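Local atomic coordinates of MAU2 chromatid cohesion factor homolog (Saccharomyces cerevisiae, PDB entry 4XDN), a protein that forms a complex with Scc2 that is required for loading the cohesin complex onto chromosomes and so takes part in sister chromatid cohesion. Residues C503-L508 and A530-K535; I507-S512 and L522-K527. All coordinates share one frame; numbering follows the deposited sequence.

In the fold
Interactions 1 and 2 join the same two neighbours in this largely helical chain, helix 499-513 and helix 526-543; the centres of the two contacts lie about 8 Å apart. Interaction 1 pairs the helices themselves; interaction 2 ties helix 499-513 to the end of the connection that leads into helix 526-543. Their bridge is the stacked pair Tyr532 and Trp509, where Tyr532 CD2 lies 3.3 Å from Trp509 CD2, with Leu510 CD2 3.7 Å from Tyr532 CB beside it. Ile507 and Leu508 belong to both segments. Thr504, Leu508 and Phe511 of helix 499-513 also meet a chain of another protein in the assembly, presumably the Scc2 partner.

Interaction 1. Residues C503-L508 and A530-K535; sequences CTVTIL and AEYVSK
Thr506 sets its two branches against Tyr532 and Lys535, which lie one turn apart on helix 526-543. Its methyl, anti to the backbone N (chi1 -60° for OG1), points into the angle between them: CG2 is 3.4 Å from Tyr532 O and 4.0 Å from Lys535 CB. The hydroxyl branch crosses the aliphatic part of Lys535 at a slant, with OG1 3.6 Å from CB and 3.7 Å from CD of that lysine. Both are van der Waals contacts with methylenes; the hydroxyl's polar partner is Glu502 O, one turn earlier in its own helix. Extended beyond CG, the lysine carries its ammonium past the threonine, which meets the methylenes.

The two helices are consecutive members of the helical array of this cohesin loading factor. They run in broadly opposing directions, 131° between their N-to-C directions, and so cross steeply; their short segments approach to 9.5 Å between axes, closest in backbone at Thr506 and Tyr532.

Tyr532 points across the gap, CG placed beside its own backbone N, and brings one flank of its ring at an oblique angle to the backbone of helix 499-513: CD1 is 3.9 Å from Thr506 CA. The next carbon of that flank, CE1, makes a looser contact with Val505 CG1 at 4.5 Å. Trp483 of helix 472-490 touches both Val505 and Tyr532, walling in this side of the contact. Elsewhere around the same turn of helix 499-513, Cys503 and Ile507 pack on Val568 and Leu571 of helix 562-575.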
ATOM      1  N   CYS A 503     -14.844 -13.648  12.736  1.00 36.86           N
ATOM      2  CA  CYS A 503     -15.911 -13.595  13.723  1.00 36.96           C
ATOM      3  C   CYS A 503     -17.128 -12.884  13.148  1.00 35.20           C
ATOM      4  O   CYS A 503     -18.265 -13.280  13.401  1.00 35.08           O
ATOM      5  CB  CYS A 503     -15.438 -12.892  14.997  1.00 39.53           C
ATOM      6  SG  CYS A 503     -16.638 -12.970  16.356  1.00 36.90           S
ATOM      7  N   THR A 504     -16.887 -11.832  12.372  1.00 33.05           N
ATOM      8  CA  THR A 504     -17.973 -11.090  11.742  1.00 33.89           C
ATOM      9  C   THR A 504     -18.776 -12.012  10.828  1.00 35.91           C
ATOM     10  O   THR A 504     -20.007 -11.966  10.813  1.00 34.36           O
ATOM     11  CB  THR A 504     -17.441  -9.885  10.937  1.00 33.91           C
ATOM     12  OG1 THR A 504     -16.758  -8.988  11.818  1.00 31.81           O
ATOM     13  CG2 THR A 504     -18.576  -9.133  10.252  1.00 34.91           C
ATOM     14  N   VAL A 505     -18.073 -12.856  10.080  1.00 36.35           N
ATOM     15  CA  VAL A 505     -18.717 -13.802   9.175  1.00 36.95           C
ATOM     16  C   VAL A 505     -19.602 -14.769   9.959  1.00 37.81           C
ATOM     17  O   VAL A 505     -20.754 -14.998   9.594  1.00 38.60           O
ATOM     18  CB  VAL A 505     -17.672 -14.591   8.349  1.00 38.17           C
ATOM     19  CG1 VAL A 505     -18.333 -15.690   7.520  1.00 40.29           C
ATOM     20  CG2 VAL A 505     -16.905 -13.653   7.438  1.00 38.33           C
ATOM     21  N   THR A 506     -19.056 -15.329  11.035  1.00 37.84           N
ATOM     22  CA  THR A 506     -19.792 -16.263  11.882  1.00 42.99           C
ATOM     23  C   THR A 506     -21.034 -15.607  12.482  1.00 42.65           C
ATOM     24  O   THR A 506     -22.132 -16.164  12.433  1.00 44.85           O
ATOM     25  CB  THR A 506     -18.906 -16.799  13.028  1.00 44.54           C
ATOM     26  OG1 THR A 506     -17.776 -17.488  12.481  1.00 47.05           O
ATOM     27  CG2 THR A 506     -19.688 -17.753  13.934  1.00 44.25           C
ATOM     28  N   ILE A 507     -20.840 -14.423  13.054  1.00 39.19           N
ATOM     29  CA  ILE A 507     -21.916 -13.664  13.681  1.00 36.06           C
ATOM     30  C   ILE A 507     -23.054 -13.382  12.701  1.00 35.98           C
ATOM     31  O   ILE A 507     -24.228 -13.579  13.028  1.00 36.54           O
ATOM     32  CB  ILE A 507     -21.368 -12.332  14.258  1.00 44.27           C
ATOM     33  CG1 ILE A 507     -20.925 -12.508  15.715  1.00 44.21           C
ATOM     34  CG2 ILE A 507     -22.415 -11.222  14.215  1.00 45.80           C
ATOM     35  CD1 ILE A 507     -20.138 -13.778  16.011  1.00 47.46           C
ATOM     36  N   LEU A 508     -22.705 -12.922  11.503  1.00 35.85           N
ATOM     37  CA  LEU A 508     -23.704 -12.560  10.503  1.00 37.22           C
ATOM     38  C   LEU A 508     -24.449 -13.783   9.980  1.00 39.00           C
ATOM     39  O   LEU A 508     -25.646 -13.712   9.698  1.00 39.80           O
ATOM     40  CB  LEU A 508     -23.052 -11.812   9.336  1.00 38.13           C
ATOM     41  CG  LEU A 508     -22.545 -10.395   9.619  1.00 38.74           C
ATOM     42  CD1 LEU A 508     -21.845  -9.839   8.391  1.00 39.80           C
ATOM     43  CD2 LEU A 508     -23.675  -9.465  10.053  1.00 37.51           C
ATOM     44  N   ALA A 530     -23.954 -26.607  13.265  1.00 65.01           N
ATOM     45  CA  ALA A 530     -22.909 -27.075  14.169  1.00 65.68           C
ATOM     46  C   ALA A 530     -21.560 -26.461  13.809  1.00 64.14           C
ATOM     47  O   ALA A 530     -20.759 -26.138  14.686  1.00 63.29           O
ATOM     48  CB  ALA A 530     -22.824 -28.591  14.135  1.00 69.31           C
ATOM     49  N   GLU A 531     -21.318 -26.306  12.511  1.00 64.20           N
ATOM     50  CA  GLU A 531     -20.082 -25.711  12.023  1.00 64.26           C
ATOM     51  C   GLU A 531     -19.917 -24.294  12.565  1.00 58.65           C
ATOM     52  O   GLU A 531     -18.906 -23.972  13.184  1.00 57.19           O
ATOM     53  CB  GLU A 531     -20.064 -25.704  10.491  1.00 70.82           C
ATOM     54  CG  GLU A 531     -18.895 -24.948   9.861  1.00 76.56           C
ATOM     55  CD  GLU A 531     -17.553 -25.597  10.143  1.00 85.00           C
ATOM     56  OE1 GLU A 531     -17.430 -26.825   9.943  1.00 91.15           O
ATOM     57  OE2 GLU A 531     -16.621 -24.882  10.566  1.00 84.89           O
ATOM     58  N   TYR A 532     -20.922 -23.456  12.341  1.00 56.91           N
ATOM     59  CA  TYR A 532     -20.846 -22.057  12.739  1.00 53.85           C
ATOM     60  C   TYR A 532     -20.991 -21.881  14.248  1.00 51.50           C
ATOM     61  O   TYR A 532     -20.367 -20.995  14.833  1.00 50.65           O
ATOM     62  CB  TYR A 532     -21.909 -21.240  12.003  1.00 52.86           C
ATOM     63  CG  TYR A 532     -21.484 -20.842  10.608  1.00 52.05           C
ATOM     64  CD1 TYR A 532     -20.625 -19.770  10.405  1.00 49.20           C
ATOM     65  CD2 TYR A 532     -21.933 -21.540   9.495  1.00 54.64           C
ATOM     66  CE1 TYR A 532     -20.230 -19.401   9.135  1.00 49.22           C
ATOM     67  CE2 TYR A 532     -21.543 -21.176   8.219  1.00 54.32           C
ATOM     68  CZ  TYR A 532     -20.690 -20.106   8.046  1.00 51.78           C
ATOM     69  OH  TYR A 532     -20.294 -19.736   6.780  1.00 53.15           O
ATOM     70  N   VAL A 533     -21.809 -22.718  14.876  1.00 51.01           N
ATOM     71  CA  VAL A 533     -21.937 -22.700  16.329  1.00 50.91           C
ATOM     72  C   VAL A 533     -20.594 -23.043  16.968  1.00 53.35           C
ATOM     73  O   VAL A 533     -20.240 -22.507  18.017  1.00 54.06           O
ATOM     74  CB  VAL A 533     -23.023 -23.686  16.821  1.00 52.59           C
ATOM     75  CG1 VAL A 533     -22.934 -23.898  18.336  1.00 52.17           C
ATOM     76  CG2 VAL A 533     -24.407 -23.178  16.443  1.00 52.01           C
ATOM     77  N   SER A 534     -19.847 -23.934  16.327  1.00 54.45           N
ATOM     78  CA  SER A 534     -18.537 -24.327  16.829  1.00 54.67           C
ATOM     79  C   SER A 534     -17.523 -23.193  16.685  1.00 49.86           C
ATOM     80  O   SER A 534     -16.658 -23.015  17.542  1.00 48.35           O
ATOM     81  CB  SER A 534     -18.040 -25.573  16.097  1.00 59.31           C
ATOM     82  OG  SER A 534     -16.783 -25.982  16.603  1.00 61.65           O
ATOM     83  N   LYS A 535     -17.629 -22.430  15.600  1.00 47.60           N
ATOM     84  CA  LYS A 535     -16.775 -21.262  15.408  1.00 48.48           C
ATOM     85  C   LYS A 535     -17.086 -20.208  16.464  1.00 45.15           C
ATOM     86  O   LYS A 535     -16.183 -19.565  17.005  1.00 43.95           O
ATOM     87  CB  LYS A 535     -16.960 -20.669  14.008  1.00 50.14           C
ATOM     88  CG  LYS A 535     -16.502 -21.571  12.878  1.00 55.13           C
ATOM     89  CD  LYS A 535     -16.588 -20.861  11.533  1.00 58.55           C
ATOM     90  CE  LYS A 535     -16.331 -21.822  10.379  1.00 64.75           C
ATOM     91  NZ  LYS A 535     -16.237 -21.118   9.069  1.00 66.76           N
TER

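Interaction 2. Residues I507-S512 and L522-K527; sequences ILWLFS and LPCSDK
Trp509 reaches Cys524 with the far end of its indole. From CB the side chain swings out with CG anti to the backbone N (chi1 -167°), which carries the ring along the flank of helix 499-513 toward the 522-527 segment. Moving outward over the six-membered ring, CE3 has Leu510 CD2 at its edge, in the ring plane and 3.7 Å away. CZ2, on the other side of that ring, meets Cys524 CB at 3.7 Å, and CH2 at the tip touches both this methylene and the sulfur, SG being 3.9 Å from CH2. The sulfur-aromatic contact is oblique: SG stands 4.9 Å from the centroid of the six-membered ring of Trp509, 58° off its normal. His513 stacks on the indole, and Trp483 also meets it.

Here the chain turns from one helix into the next of this helical hairpin. Ser525, directly after the cysteine, is the N-cap of helix 526-543: its OG caps a backbone N, while its own N bonds to Gln528 OE1, a pattern consistent with a capping box.

Two residues before the cysteine, the chain is held by its backbone. Leu522 N donates to Ser512 O at 2.8 Å, nearly straight at 173° and in the carbonyl plane; CB and CG of the same leucine lie against that oxygen. Ser512 OG turns back onto its own helix, 2.8 Å from Leu508 O and 2.9 Å from Trp509 O, and is also hydrogen-bonded to Tyr457 OH of helix 446-466, on which Leu522 packs.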
ATOM      1  N   ILE A 507     -20.840 -14.423  13.054  1.00 39.19           N
ATOM      2  CA  ILE A 507     -21.916 -13.664  13.681  1.00 36.06           C
ATOM      3  C   ILE A 507     -23.054 -13.382  12.701  1.00 35.98           C
ATOM      4  O   ILE A 507     -24.228 -13.579  13.028  1.00 36.54           O
ATOM      5  CB  ILE A 507     -21.368 -12.332  14.258  1.00 44.27           C
ATOM      6  CG1 ILE A 507     -20.925 -12.508  15.715  1.00 44.21           C
ATOM      7  CG2 ILE A 507     -22.415 -11.222  14.215  1.00 45.80           C
ATOM      8  CD1 ILE A 507     -20.138 -13.778  16.011  1.00 47.46           C
ATOM      9  N   LEU A 508     -22.705 -12.922  11.503  1.00 35.85           N
ATOM     10  CA  LEU A 508     -23.704 -12.560  10.503  1.00 37.22           C
ATOM     11  C   LEU A 508     -24.449 -13.783   9.980  1.00 39.00           C
ATOM     12  O   LEU A 508     -25.646 -13.712   9.698  1.00 39.80           O
ATOM     13  CB  LEU A 508     -23.052 -11.812   9.336  1.00 38.13           C
ATOM     14  CG  LEU A 508     -22.545 -10.395   9.619  1.00 38.74           C
ATOM     15  CD1 LEU A 508     -21.845  -9.839   8.391  1.00 39.80           C
ATOM     16  CD2 LEU A 508     -23.675  -9.465  10.053  1.00 37.51           C
ATOM     17  N   TRP A 509     -23.744 -14.902   9.848  1.00 39.48           N
ATOM     18  CA  TRP A 509     -24.373 -16.140   9.403  1.00 42.06           C
ATOM     19  C   TRP A 509     -25.373 -16.629  10.445  1.00 42.00           C
ATOM     20  O   TRP A 509     -26.504 -16.980  10.116  1.00 43.25           O
ATOM     21  CB  TRP A 509     -23.326 -17.221   9.136  1.00 43.34           C
ATOM     22  CG  TRP A 509     -23.872 -18.409   8.398  1.00 45.89           C
ATOM     23  CD1 TRP A 509     -23.882 -18.598   7.045  1.00 46.63           C
ATOM     24  CD2 TRP A 509     -24.489 -19.572   8.969  1.00 46.89           C
ATOM     25  NE1 TRP A 509     -24.465 -19.804   6.740  1.00 49.00           N
ATOM     26  CE2 TRP A 509     -24.846 -20.421   7.903  1.00 49.24           C
ATOM     27  CE3 TRP A 509     -24.771 -19.976  10.277  1.00 46.83           C
ATOM     28  CZ2 TRP A 509     -25.472 -21.650   8.105  1.00 51.50           C
ATOM     29  CZ3 TRP A 509     -25.393 -21.198  10.474  1.00 49.05           C
ATOM     30  CH2 TRP A 509     -25.736 -22.019   9.394  1.00 51.35           C
ATOM     31  N   LEU A 510     -24.952 -16.642  11.706  1.00 41.16           N
ATOM     32  CA  LEU A 510     -25.801 -17.123  12.786  1.00 43.58           C
ATOM     33  C   LEU A 510     -27.000 -16.203  13.002  1.00 45.53           C
ATOM     34  O   LEU A 510     -28.108 -16.671  13.265  1.00 46.12           O
ATOM     35  CB  LEU A 510     -24.992 -17.259  14.078  1.00 41.11           C
ATOM     36  CG  LEU A 510     -23.935 -18.368  14.067  1.00 42.30           C
ATOM     37  CD1 LEU A 510     -23.047 -18.283  15.297  1.00 41.57           C
ATOM     38  CD2 LEU A 510     -24.587 -19.742  13.985  1.00 44.70           C
ATOM     39  N   PHE A 511     -26.781 -14.896  12.884  1.00 44.73           N
ATOM     40  CA  PHE A 511     -27.869 -13.931  13.002  1.00 42.22           C
ATOM     41  C   PHE A 511     -28.930 -14.155  11.929  1.00 42.64           C
ATOM     42  O   PHE A 511     -30.119 -13.948  12.170  1.00 44.47           O
ATOM     43  CB  PHE A 511     -27.340 -12.494  12.899  1.00 42.75           C
ATOM     44  CG  PHE A 511     -26.726 -11.956  14.174  1.00 40.60           C
ATOM     45  CD1 PHE A 511     -26.763 -12.674  15.361  1.00 39.56           C
ATOM     46  CD2 PHE A 511     -26.116 -10.714  14.175  1.00 39.33           C
ATOM     47  CE1 PHE A 511     -26.199 -12.163  16.513  1.00 37.82           C
ATOM     48  CE2 PHE A 511     -25.551 -10.201  15.326  1.00 37.52           C
ATOM     49  CZ  PHE A 511     -25.593 -10.925  16.495  1.00 36.39           C
ATOM     50  N   SER A 512     -28.495 -14.583  10.748  1.00 41.63           N
ATOM     51  CA  SER A 512     -29.391 -14.721   9.604  1.00 42.42           C
ATOM     52  C   SER A 512     -29.973 -16.131   9.452  1.00 44.68           C
ATOM     53  O   SER A 512     -30.818 -16.359   8.584  1.00 46.23           O
ATOM     54  CB  SER A 512     -28.656 -14.332   8.322  1.00 44.01           C
ATOM     55  OG  SER A 512     -27.500 -15.131   8.135  1.00 45.74           O
ATOM     56  N   LEU A 522     -32.711 -17.942   7.334  1.00 51.38           N
ATOM     57  CA  LEU A 522     -32.474 -18.634   6.072  1.00 53.47           C
ATOM     58  C   LEU A 522     -32.320 -20.135   6.302  1.00 54.99           C
ATOM     59  O   LEU A 522     -31.956 -20.558   7.399  1.00 54.37           O
ATOM     60  CB  LEU A 522     -31.225 -18.086   5.384  1.00 52.88           C
ATOM     61  CG  LEU A 522     -31.270 -16.617   4.962  1.00 52.59           C
ATOM     62  CD1 LEU A 522     -29.868 -16.117   4.658  1.00 52.04           C
ATOM     63  CD2 LEU A 522     -32.177 -16.432   3.754  1.00 55.14           C
ATOM     64  N   PRO A 523     -32.601 -20.947   5.267  1.00 59.43           N
ATOM     65  CA  PRO A 523     -32.421 -22.400   5.387  1.00 63.43           C
ATOM     66  C   PRO A 523     -30.958 -22.805   5.555  1.00 64.34           C
ATOM     67  O   PRO A 523     -30.068 -22.141   5.028  1.00 61.91           O
ATOM     68  CB  PRO A 523     -32.975 -22.939   4.060  1.00 66.33           C
ATOM     69  CG  PRO A 523     -33.817 -21.849   3.507  1.00 66.33           C
ATOM     70  CD  PRO A 523     -33.194 -20.576   3.970  1.00 62.02           C
ATOM     71  N   CYS A 524     -30.722 -23.895   6.278  1.00 67.04           N
ATOM     72  CA  CYS A 524     -29.373 -24.412   6.473  1.00 67.32           C
ATOM     73  C   CYS A 524     -29.416 -25.840   7.002  1.00 72.17           C
ATOM     74  O   CYS A 524     -30.346 -26.219   7.715  1.00 73.78           O
ATOM     75  CB  CYS A 524     -28.589 -23.522   7.437  1.00 62.76           C
ATOM     76  SG  CYS A 524     -29.344 -23.352   9.069  1.00 64.96           S
ATOM     77  N   SER A 525     -28.407 -26.628   6.649  1.00 74.57           N
ATOM     78  CA  SER A 525     -28.307 -28.003   7.123  1.00 76.70           C
ATOM     79  C   SER A 525     -27.854 -28.033   8.578  1.00 75.88           C
ATOM     80  O   SER A 525     -27.304 -27.057   9.087  1.00 74.35           O
ATOM     81  CB  SER A 525     -27.336 -28.802   6.254  1.00 78.24           C
ATOM     82  OG  SER A 525     -26.014 -28.312   6.385  1.00 75.67           O
ATOM     83  N   ASP A 526     -28.091 -29.157   9.244  1.00 78.84           N
ATOM     84  CA  ASP A 526     -27.686 -29.324  10.633  1.00 80.03           C
ATOM     85  C   ASP A 526     -26.166 -29.304  10.759  1.00 77.20           C
ATOM     86  O   ASP A 526     -25.627 -28.940  11.805  1.00 73.53           O
ATOM     87  CB  ASP A 526     -28.246 -30.629  11.203  1.00 87.54           C
ATOM     88  CG  ASP A 526     -29.763 -30.663  11.202  1.00 91.81           C
ATOM     89  OD1 ASP A 526     -30.383 -29.588  11.352  1.00 91.55           O
ATOM     90  OD2 ASP A 526     -30.335 -31.764  11.053  1.00 95.31           O
ATOM     91  N   LYS A 527     -25.481 -29.698   9.689  1.00 78.60           N
ATOM     92  CA  LYS A 527     -24.022 -29.678   9.662  1.00 77.59           C
ATOM     93  C   LYS A 527     -23.507 -28.243   9.660  1.00 73.90           C
ATOM     94  O   LYS A 527     -22.506 -27.932  10.305  1.00 72.51           O
ATOM     95  CB  LYS A 527     -23.496 -30.433   8.437  1.00 80.25           C
ATOM     96  CG  LYS A 527     -22.002 -30.248   8.188  1.00 80.32           C
ATOM     97  CD  LYS A 527     -21.472 -31.186   7.110  1.00 85.59           C
ATOM     98  CE  LYS A 527     -21.430 -32.632   7.588  1.00 90.06           C
ATOM     99  NZ  LYS A 527     -20.666 -33.508   6.658  1.00 93.32           N
TER